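Local coordinates for protein ADP-ribosylating toxin CARDS (Mycoplasma pneumoniae, PDB 4TLV) that transfers ADP-ribose from NAD+ to multiple target proteins in vitro, damages respiratory epithelium and makes mammalian cells vacuolate, as the main virulence factor of its bacterium, at residues A[337-342]-A[380-385]. Residues are numbered along the deposited sequence; the frame is centred on the assembly and turned at random.
Sequences LTAFTT and SELLGQ
Leu382 lays one methyl of its isobutyl fork against the backbone carbonyl of Ala339, while Ser380 meets the methyl of the same alanine. Along the leucine, CB leaves the short 3-10 turn 381-383 in the direction of strand 335-340 but is still 4.9 Å from Ala339 CB; on its own side it rests 3.3 Å from Ser380 OG. With CG anti to the backbone N (chi1 -167°), the fork lies beside the carbonyl carbon of Leu382, and from it CD2 reaches the strand. This methyl stops 3.6 Å from Ala339 O, meeting the oxygen at an angle of about 135° at O, a van der Waals touch; Ala339 CB is more distant, 4.5 Å from CD2. CD1 turns aside, 5.5 Å from Ala339 O. Both segments belong to the beta-trefoil domain D2: 335-340 pairs antiparallel with 348-354, whereas 380-385 begins at the end of strand 375-380, which pairs with 364-368, and leads towards 388-393. The two backbones do not pair with each other; their nearest CA atoms, of Ala339 and Ser380, are 7.2 Å apart. Ala339 CB points toward 380-385 and is met by Ser380 OG at 3.9 Å. That hydroxyl is held from its own segment: Leu382 N donates to Ser380 OG over 3.0 Å, with a moderately bent N-H...O angle of 148°, forming an ST turn that ties the serine hydroxyl to the backbone at Leu382. Trp364 of strand 364-368 touches both Ala339 and Ser380, and Asn361 packs on Leu382. The backbone N of Ser380 is hydrogen-bonded to Asn388 OD1, linking the start of the turn to strand 388-393.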
loop_
_atom_site.group_PDB
_atom_site.type_symbol
_atom_site.label_atom_id
_atom_site.label_comp_id
_atom_site.label_asym_id
_atom_site.label_seq_id
_atom_site.Cartn_x
_atom_site.Cartn_y
_atom_site.Cartn_z
ATOM N N LEU A 337 -8.233 3.266 11.391
ATOM C CA LEU A 337 -9.674 3.102 11.260
ATOM C C LEU A 337 -9.968 1.986 10.280
ATOM O O LEU A 337 -9.416 1.952 9.174
ATOM C CB LEU A 337 -10.313 4.403 10.757
ATOM C CG LEU A 337 -10.762 5.366 11.861
ATOM C CD1 LEU A 337 -9.645 5.753 12.803
ATOM C CD2 LEU A 337 -11.433 6.608 11.253
ATOM N N THR A 338 -10.852 1.079 10.677
ATOM C CA THR A 338 -11.123 -0.105 9.886
ATOM C C THR A 338 -12.640 -0.286 9.800
ATOM O O THR A 338 -13.332 -0.216 10.816
ATOM C CB THR A 338 -10.465 -1.340 10.545
ATOM O OG1 THR A 338 -9.068 -1.083 10.764
ATOM C CG2 THR A 338 -10.625 -2.579 9.686
ATOM N N ALA A 339 -13.151 -0.481 8.588
ATOM C CA ALA A 339 -14.578 -0.695 8.376
ATOM C C ALA A 339 -14.901 -2.185 8.498
ATOM O O ALA A 339 -14.499 -2.982 7.652
ATOM C CB ALA A 339 -14.988 -0.180 7.009
ATOM N N PHE A 340 -15.608 -2.549 9.567
ATOM C CA PHE A 340 -15.966 -3.943 9.838
ATOM C C PHE A 340 -17.431 -4.216 9.519
ATOM O O PHE A 340 -18.291 -3.362 9.718
ATOM C CB PHE A 340 -15.725 -4.273 11.309
ATOM C CG PHE A 340 -14.285 -4.452 11.668
ATOM C CD1 PHE A 340 -13.628 -5.645 11.378
ATOM C CD2 PHE A 340 -13.589 -3.446 12.317
ATOM C CE1 PHE A 340 -12.293 -5.815 11.715
ATOM C CE2 PHE A 340 -12.252 -3.619 12.672
ATOM C CZ PHE A 340 -11.607 -4.800 12.368
ATOM N N THR A 341 -17.718 -5.413 9.030
ATOM C CA THR A 341 -19.092 -5.808 8.748
ATOM C C THR A 341 -19.873 -6.000 10.042
ATOM O O THR A 341 -19.304 -6.329 11.089
ATOM C CB THR A 341 -19.135 -7.134 8.001
ATOM O OG1 THR A 341 -18.454 -8.125 8.784
ATOM C CG2 THR A 341 -18.457 -7.005 6.648
ATOM N N THR A 342 -21.182 -5.796 9.972
ATOM C CA THR A 342 -22.035 -6.007 11.135
ATOM C C THR A 342 -23.064 -7.072 10.779
ATOM O O THR A 342 -22.827 -7.886 9.891
ATOM C CB THR A 342 -22.736 -4.709 11.582
ATOM O OG1 THR A 342 -23.704 -4.319 10.602
ATOM C CG2 THR A 342 -21.718 -3.584 11.767
ATOM N N SER A 380 -15.495 4.450 2.189
ATOM C CA SER A 380 -14.691 3.230 2.334
ATOM C C SER A 380 -14.439 2.504 1.004
ATOM O O SER A 380 -15.377 2.284 0.224
ATOM C CB SER A 380 -15.374 2.269 3.297
ATOM O OG SER A 380 -14.673 1.040 3.338
ATOM N N GLU A 381 -13.187 2.116 0.747
ATOM C CA GLU A 381 -12.873 1.323 -0.439
ATOM C C GLU A 381 -13.493 -0.070 -0.354
ATOM O O GLU A 381 -13.596 -0.763 -1.358
ATOM C CB GLU A 381 -11.357 1.193 -0.668
ATOM C CG GLU A 381 -10.651 2.499 -1.004
ATOM C CD GLU A 381 -10.963 3.007 -2.411
ATOM O OE1 GLU A 381 -11.721 2.341 -3.161
ATOM O OE2 GLU A 381 -10.433 4.076 -2.769
ATOM N N LEU A 382 -13.902 -0.483 0.844
ATOM C CA LEU A 382 -14.513 -1.807 1.003
ATOM C C LEU A 382 -15.831 -1.911 0.215
ATOM O O LEU A 382 -16.224 -2.999 -0.230
ATOM C CB LEU A 382 -14.739 -2.121 2.486
ATOM C CG LEU A 382 -15.074 -3.575 2.825
ATOM C CD1 LEU A 382 -13.918 -4.492 2.434
ATOM C CD2 LEU A 382 -15.397 -3.724 4.289
ATOM N N LEU A 383 -16.498 -0.777 0.021
ATOM C CA LEU A 383 -17.802 -0.762 -0.640
ATOM C C LEU A 383 -17.686 -0.522 -2.136
ATOM O O LEU A 383 -18.692 -0.376 -2.826
ATOM C CB LEU A 383 -18.735 0.269 0.006
ATOM C CG LEU A 383 -19.207 -0.097 1.419
ATOM C CD1 LEU A 383 -19.983 1.032 2.064
ATOM C CD2 LEU A 383 -20.043 -1.373 1.386
ATOM N N GLY A 384 -16.454 -0.490 -2.640
ATOM C CA GLY A 384 -16.228 -0.458 -4.077
ATOM C C GLY A 384 -16.864 0.727 -4.778
ATOM O O GLY A 384 -16.800 1.860 -4.296
ATOM N N GLN A 385 -17.497 0.465 -5.919
ATOM C CA GLN A 385 -18.084 1.533 -6.725
ATOM C C GLN A 385 -19.362 2.087 -6.111
ATOM O O GLN A 385 -19.917 3.065 -6.614
ATOM C CB GLN A 385 -18.366 1.055 -8.159
ATOM C CG GLN A 385 -17.145 0.520 -8.904
ATOM C CD GLN A 385 -16.031 1.545 -9.037
ATOM O OE1 GLN A 385 -16.230 2.738 -8.789
ATOM N NE2 GLN A 385 -14.847 1.084 -9.434
#